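PDB 1TZ7: 4-alpha-glucanotransferase from Aquifex aeolicus, which is an enzyme of the amylomaltase (D-enzyme) family, built around a parallel eight-stranded beta/alpha barrel. Local coordinates for residues R291-N296 and D301-D306; A380-E385 and R410-N415. All blocks are in the same frame, centred on the assembly; numbering follows the deposited sequence.

Interaction 1 (R291-N296 and D301-D306); sequences RRVLHN and DFLRLD. Unlike the reference sequence in segment 291-296: Leu294 (reference His).
The carboxamide of Asn296 is the flat group nearest the meeting point, and it turns back along its own helix while the CB beneath it rests against CD2 of Leu303 at 3.6 Å. An apolar neighbour therefore touches the root of the side chain, and the polar end is used within the helix. CG lies anti to the carbonyl carbon and beside the backbone N (chi1 -82°), a torsion that, with the amide turned by chi2, lets ND2 reach the preceding turn. There it donates to Arg292 O at 2.7 Å along a nearly straight bond, 163° at the hydrogen, with the oxygen close to the amide plane. The same carbonyl also receives Asn296 N at 3.1 Å. The two donors arrive from opposite faces of the Arg292 carbonyl plane, so this buried oxygen is gripped from both sides.

Leu303 reaches the helix with the fork of its isobutyl group. Its CD1 touches CG1 of Val293 at 3.8 Å, the two side chains lying aslant to one another, while CD2 is the branch that packs on Asn296. One leucine thus bridges two residues three apart on the helix. The arrangement is that of a beta/alpha barrel: helix 287-297 packs on the outside of the parallel sheet, and the chain turns from it through a short connection into strand 302-305, which lies between 222-227 and 350-352 and whose Leu303 points outward to the helix.

Leu227 is touched by both Asn296 and Leu303, and Phe350 of strand 350-352 and Leu341 of helix 334-344 lie against Val293. Farther round the helix, the His295 imidazole packs edge-to-face with Trp151 and is hydrogen-bonded through ND1 to Tyr150 OH and through NE2 to Phe84 O.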
loop_
_atom_site.group_PDB
_atom_site.type_symbol
_atom_site.label_atom_id
_atom_site.label_comp_id
_atom_site.label_asym_id
_atom_site.label_seq_id
_atom_site.Cartn_x
_atom_site.Cartn_y
_atom_site.Cartn_z
ATOM N N ARG A 291 -14.763 6.119 7.662
ATOM C CA ARG A 291 -14.232 5.099 8.567
ATOM C C ARG A 291 -12.900 4.532 8.056
ATOM O O ARG A 291 -12.007 4.239 8.844
ATOM C CB ARG A 291 -15.252 3.968 8.767
ATOM C CG ARG A 291 -16.369 4.311 9.768
ATOM C CD ARG A 291 -16.979 3.100 10.458
ATOM N NE ARG A 291 -17.489 2.117 9.499
ATOM C CZ ARG A 291 -18.667 2.209 8.874
ATOM N NH1 ARG A 291 -19.037 1.264 8.019
ATOM N NH2 ARG A 291 -19.475 3.242 9.104
ATOM N N ARG A 292 -12.776 4.390 6.733
ATOM C CA ARG A 292 -11.514 3.948 6.115
ATOM C C ARG A 292 -10.383 4.909 6.446
ATOM O O ARG A 292 -9.273 4.491 6.764
ATOM C CB ARG A 292 -11.657 3.869 4.592
ATOM C CG ARG A 292 -12.148 2.566 4.081
ATOM C CD ARG A 292 -11.870 2.357 2.599
ATOM N NE ARG A 292 -10.486 1.954 2.347
ATOM C CZ ARG A 292 -9.941 1.863 1.138
ATOM N NH1 ARG A 292 -8.679 1.480 1.008
ATOM N NH2 ARG A 292 -10.660 2.152 0.053
ATOM N N VAL A 293 -10.668 6.201 6.348
ATOM C CA VAL A 293 -9.656 7.227 6.549
ATOM C C VAL A 293 -9.271 7.300 8.018
ATOM O O VAL A 293 -8.096 7.295 8.352
ATOM C CB VAL A 293 -10.146 8.610 6.050
ATOM C CG1 VAL A 293 -9.184 9.723 6.477
ATOM C CG2 VAL A 293 -10.305 8.596 4.539
ATOM N N LEU A 294 -10.275 7.353 8.893
ATOM C CA LEU A 294 -10.044 7.361 10.346
ATOM C C LEU A 294 -9.176 6.161 10.764
ATOM O O LEU A 294 -8.208 6.313 11.504
ATOM C CB LEU A 294 -11.391 7.336 11.107
ATOM C CG LEU A 294 -11.490 8.140 12.415
ATOM C CD1 LEU A 294 -11.415 9.613 12.151
ATOM C CD2 LEU A 294 -12.782 7.804 13.142
ATOM N N HIS A 295 -9.531 4.977 10.272
ATOM C CA HIS A 295 -8.793 3.749 10.595
ATOM C C HIS A 295 -7.335 3.855 10.168
ATOM O O HIS A 295 -6.426 3.581 10.946
ATOM C CB HIS A 295 -9.442 2.553 9.907
ATOM C CG HIS A 295 -8.662 1.279 10.038
ATOM N ND1 HIS A 295 -8.749 0.463 11.146
ATOM C CD2 HIS A 295 -7.787 0.678 9.197
ATOM C CE1 HIS A 295 -7.960 -0.584 10.982
ATOM N NE2 HIS A 295 -7.366 -0.477 9.808
ATOM N N ASN A 296 -7.119 4.255 8.931
ATOM C CA ASN A 296 -5.778 4.306 8.372
ATOM C C ASN A 296 -4.906 5.402 9.025
ATOM O O ASN A 296 -3.683 5.293 9.049
ATOM C CB ASN A 296 -5.844 4.505 6.856
ATOM C CG ASN A 296 -6.081 3.186 6.095
ATOM O OD1 ASN A 296 -5.150 2.424 5.853
ATOM N ND2 ASN A 296 -7.330 2.933 5.719
ATOM N N ASP A 301 0.472 8.829 8.728
ATOM C CA ASP A 301 0.304 10.274 8.738
ATOM C C ASP A 301 -0.297 10.762 7.429
ATOM O O ASP A 301 -1.153 11.652 7.418
ATOM C CB ASP A 301 1.643 10.941 8.979
ATOM C CG ASP A 301 2.258 10.527 10.277
ATOM O OD1 ASP A 301 3.087 9.588 10.271
ATOM O OD2 ASP A 301 1.958 11.062 11.365
ATOM N N PHE A 302 0.150 10.177 6.325
ATOM C CA PHE A 302 -0.399 10.497 5.020
ATOM C C PHE A 302 -1.000 9.266 4.347
ATOM O O PHE A 302 -0.515 8.141 4.517
ATOM C CB PHE A 302 0.681 11.116 4.129
ATOM C CG PHE A 302 1.180 12.463 4.621
ATOM C CD1 PHE A 302 0.503 13.630 4.294
ATOM C CD2 PHE A 302 2.317 12.551 5.407
ATOM C CE1 PHE A 302 0.957 14.871 4.746
ATOM C CE2 PHE A 302 2.775 13.787 5.863
ATOM C CZ PHE A 302 2.089 14.947 5.526
ATOM N N LEU A 303 -2.057 9.489 3.583
ATOM C CA LEU A 303 -2.734 8.429 2.877
ATOM C C LEU A 303 -2.645 8.670 1.390
ATOM O O LEU A 303 -3.263 9.595 0.863
ATOM C CB LEU A 303 -4.204 8.365 3.302
ATOM C CG LEU A 303 -4.453 8.343 4.805
ATOM C CD1 LEU A 303 -5.947 8.323 5.094
ATOM C CD2 LEU A 303 -3.763 7.152 5.447
ATOM N N ARG A 304 -1.866 7.841 0.710
ATOM C CA ARG A 304 -1.769 7.894 -0.736
ATOM C C ARG A 304 -2.990 7.242 -1.354
ATOM O O ARG A 304 -3.270 6.070 -1.106
ATOM C CB ARG A 304 -0.498 7.188 -1.212
ATOM C CG ARG A 304 -0.034 7.626 -2.590
ATOM C CD ARG A 304 0.999 6.708 -3.213
ATOM N NE ARG A 304 0.383 5.689 -4.058
ATOM C CZ ARG A 304 1.050 4.906 -4.898
ATOM N NH1 ARG A 304 0.396 4.006 -5.625
ATOM N NH2 ARG A 304 2.372 5.015 -5.012
ATOM N N LEU A 305 -3.722 8.008 -2.156
ATOM C CA LEU A 305 -4.971 7.541 -2.725
ATOM C C LEU A 305 -4.729 6.888 -4.078
ATOM O O LEU A 305 -4.617 7.568 -5.115
ATOM C CB LEU A 305 -5.962 8.691 -2.849
ATOM C CG LEU A 305 -6.344 9.365 -1.515
ATOM C CD1 LEU A 305 -7.221 10.567 -1.761
ATOM C CD2 LEU A 305 -7.047 8.369 -0.571
ATOM N N ASP A 306 -4.638 5.567 -4.056
ATOM C CA ASP A 306 -4.461 4.769 -5.253
ATOM C C ASP A 306 -5.580 5.038 -6.279
ATOM O O ASP A 306 -6.752 5.090 -5.930
ATOM C CB ASP A 306 -4.437 3.287 -4.869
ATOM C CG ASP A 306 -4.388 2.376 -6.059
ATOM O OD1 ASP A 306 -3.356 2.375 -6.768
ATOM O OD2 ASP A 306 -5.336 1.607 -6.364
#

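Interaction 2 (A380-E385 and R410-N415)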
loop_
_atom_site.group_PDB
_atom_site.type_symbol
_atom_site.label_atom_id
_atom_site.label_comp_id
_atom_site.label_asym_id
_atom_site.label_seq_id
_atom_site.Cartn_x
_atom_site.Cartn_y
_atom_site.Cartn_z
ATOM N N ALA A 380 10.077 11.496 -17.262
ATOM C CA ALA A 380 10.362 12.906 -17.590
ATOM C C ALA A 380 10.981 13.099 -18.982
ATOM O O ALA A 380 11.005 14.216 -19.506
ATOM C CB ALA A 380 11.263 13.522 -16.530
ATOM N N PHE A 381 11.477 12.021 -19.579
ATOM C CA PHE A 381 12.363 12.140 -20.744
ATOM C C PHE A 381 11.803 11.454 -22.002
ATOM O O PHE A 381 12.549 11.154 -22.941
ATOM C CB PHE A 381 13.745 11.602 -20.395
ATOM C CG PHE A 381 14.327 12.226 -19.176
ATOM C CD1 PHE A 381 14.302 11.562 -17.955
ATOM C CD2 PHE A 381 14.870 13.500 -19.230
ATOM C CE1 PHE A 381 14.825 12.152 -16.820
ATOM C CE2 PHE A 381 15.396 14.092 -18.097
ATOM C CZ PHE A 381 15.372 13.419 -16.892
ATOM N N TYR A 382 10.489 11.226 -22.019
ATOM C CA TYR A 382 9.797 10.772 -23.234
ATOM C C TYR A 382 9.285 11.963 -24.048
ATOM O O TYR A 382 8.936 11.818 -25.213
ATOM C CB TYR A 382 8.625 9.855 -22.874
ATOM C CG TYR A 382 9.023 8.637 -22.077
ATOM C CD1 TYR A 382 8.346 8.294 -20.916
ATOM C CD2 TYR A 382 10.074 7.824 -22.487
ATOM C CE1 TYR A 382 8.704 7.181 -20.182
ATOM C CE2 TYR A 382 10.441 6.705 -21.757
ATOM C CZ TYR A 382 9.754 6.390 -20.607
ATOM O OH TYR A 382 10.107 5.289 -19.878
ATOM N N ASP A 383 9.249 13.137 -23.418
ATOM C CA ASP A 383 8.763 14.357 -24.068
ATOM C C ASP A 383 9.486 15.588 -23.497
ATOM O O ASP A 383 9.798 15.637 -22.303
ATOM C CB ASP A 383 7.250 14.495 -23.865
ATOM C CG ASP A 383 6.649 15.609 -24.698
ATOM O OD1 ASP A 383 6.596 16.755 -24.207
ATOM O OD2 ASP A 383 6.204 15.432 -25.852
ATOM N N LYS A 384 9.746 16.578 -24.352
ATOM C CA LYS A 384 10.633 17.696 -23.987
ATOM C C LYS A 384 9.999 18.647 -22.954
ATOM O O LYS A 384 10.715 19.367 -22.247
ATOM C CB LYS A 384 11.050 18.486 -25.231
ATOM C CG LYS A 384 12.262 19.410 -24.999
ATOM C CD LYS A 384 12.923 19.828 -26.311
ATOM C CE LYS A 384 12.503 21.235 -26.727
ATOM N NZ LYS A 384 13.151 21.658 -28.003
ATOM N N GLU A 385 8.667 18.646 -22.873
ATOM C CA GLU A 385 7.951 19.517 -21.935
ATOM C C GLU A 385 7.147 18.705 -20.907
ATOM O O GLU A 385 6.128 19.169 -20.393
ATOM C CB GLU A 385 7.026 20.474 -22.703
ATOM C CG GLU A 385 7.747 21.694 -23.269
ATOM C CD GLU A 385 7.024 22.313 -24.454
ATOM O OE1 GLU A 385 7.495 22.135 -25.598
ATOM O OE2 GLU A 385 5.991 22.981 -24.241
ATOM N N ARG A 410 17.994 2.404 -12.670
ATOM C CA ARG A 410 19.149 1.812 -13.356
ATOM C C ARG A 410 18.710 0.798 -14.416
ATOM O O ARG A 410 19.317 0.707 -15.474
ATOM C CB ARG A 410 20.093 1.145 -12.352
ATOM C CG ARG A 410 21.417 0.641 -12.972
ATOM C CD ARG A 410 22.446 0.174 -11.942
ATOM N NE ARG A 410 23.756 -0.077 -12.542
ATOM C CZ ARG A 410 24.839 -0.448 -11.859
ATOM N NH1 ARG A 410 24.780 -0.614 -10.548
ATOM N NH2 ARG A 410 25.986 -0.653 -12.492
ATOM N N GLY A 411 17.656 0.037 -14.114
ATOM C CA GLY A 411 17.109 -0.931 -15.058
ATOM C C GLY A 411 16.284 -0.268 -16.152
ATOM O O GLY A 411 16.271 -0.716 -17.293
ATOM N N TRP A 412 15.591 0.799 -15.787
ATOM C CA TRP A 412 14.874 1.630 -16.744
ATOM C C TRP A 412 15.849 2.230 -17.759
ATOM O O TRP A 412 15.580 2.246 -18.968
ATOM C CB TRP A 412 14.117 2.737 -15.995
ATOM C CG TRP A 412 13.742 3.925 -16.825
ATOM C CD1 TRP A 412 12.659 4.042 -17.652
ATOM C CD2 TRP A 412 14.432 5.178 -16.890
ATOM N NE1 TRP A 412 12.641 5.289 -18.235
ATOM C CE2 TRP A 412 13.719 6.007 -17.782
ATOM C CE3 TRP A 412 15.595 5.689 -16.285
ATOM C CZ2 TRP A 412 14.127 7.312 -18.087
ATOM C CZ3 TRP A 412 15.994 6.985 -16.588
ATOM C CH2 TRP A 412 15.262 7.778 -17.479
ATOM N N PHE A 413 16.988 2.706 -17.269
ATOM C CA PHE A 413 17.980 3.321 -18.134
ATOM C C PHE A 413 18.588 2.306 -19.080
ATOM O O PHE A 413 18.900 2.627 -20.225
ATOM C CB PHE A 413 19.086 3.982 -17.310
ATOM C CG PHE A 413 20.112 4.681 -18.142
ATOM C CD1 PHE A 413 19.875 5.961 -18.629
ATOM C CD2 PHE A 413 21.314 4.057 -18.458
ATOM C CE1 PHE A 413 20.825 6.608 -19.407
ATOM C CE2 PHE A 413 22.265 4.703 -19.235
ATOM C CZ PHE A 413 22.019 5.976 -19.710
ATOM N N GLU A 414 18.759 1.075 -18.601
ATOM C CA GLU A 414 19.350 0.013 -19.415
ATOM C C GLU A 414 18.552 -0.182 -20.704
ATOM O O GLU A 414 19.125 -0.382 -21.765
ATOM C CB GLU A 414 19.407 -1.303 -18.627
ATOM C CG GLU A 414 20.008 -2.473 -19.408
ATOM C CD GLU A 414 20.098 -3.745 -18.586
ATOM O OE1 GLU A 414 20.957 -4.596 -18.898
ATOM O OE2 GLU A 414 19.311 -3.895 -17.628
ATOM N N ASN A 415 17.223 -0.119 -20.593
ATOM C CA ASN A 415 16.331 -0.399 -21.726
ATOM C C ASN A 415 15.773 0.878 -22.363
ATOM O O ASN A 415 14.873 0.820 -23.193
ATOM C CB ASN A 415 15.167 -1.288 -21.268
ATOM C CG ASN A 415 15.625 -2.646 -20.789
ATOM O OD1 ASN A 415 16.456 -3.285 -21.419
ATOM N ND2 ASN A 415 15.081 -3.092 -19.665
#
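Trp412 meets both Tyr382 and Phe381 with its indole, which spans the distance from helix 409-414 to the irregular segment 380-385. From CB the side chain leaves toward that segment, with CG roughly anti to the backbone N (chi1 159°), which carries the indole out toward 380-385. The first ring atom to find a partner is CD1, 3.6 Å from Tyr382 OH. Beside it NE1 donates a hydrogen bond to the same oxygen at 3.0 Å, moderately bent (148° at the hydrogen). The phenol oxygen sits at the indole edge only 3° out of its plane, well placed for the N-H, and Tyr382 CZ follows in that plane, 3.9 Å from NE1. At the far end of the six-membered ring, CH2 comes within 3.9 Å of Phe381 CD1, the two side chains crossing at about a right angle. One indole thus joins a polar grip on an exposed tyrosine to apolar packing on a buried phenylalanine. Past Tyr382, Asp383 OD1 accepts from Glu385 N at 3.1 Å, forming an Asx turn. The 380-385 segment belongs to the connection between strands 373-376 and 397-400. Helix 418-428 borders it, with Leu424 against Phe381 and Ser420 against Tyr382, while Leu441 of helix 437-447 packs on Trp412.

Overall arrangement
Both segments of interaction 1 precede those of interaction 2 along the chain; their centres are 32 Å apart and even the nearest atoms are separated by about 16 Å. Interaction 1 is the more central, about 10 Å from the centre of the chain, and joins a barrel strand to the helix just before it. Interaction 2, about 25 Å from that centre, ties together segments that follow strands 373-376 and 397-400, two later members of the same parallel sheet. This sheet is therefore their common framework: one contact packs its outer wall, the other joins the excursions that leave it toward the periphery.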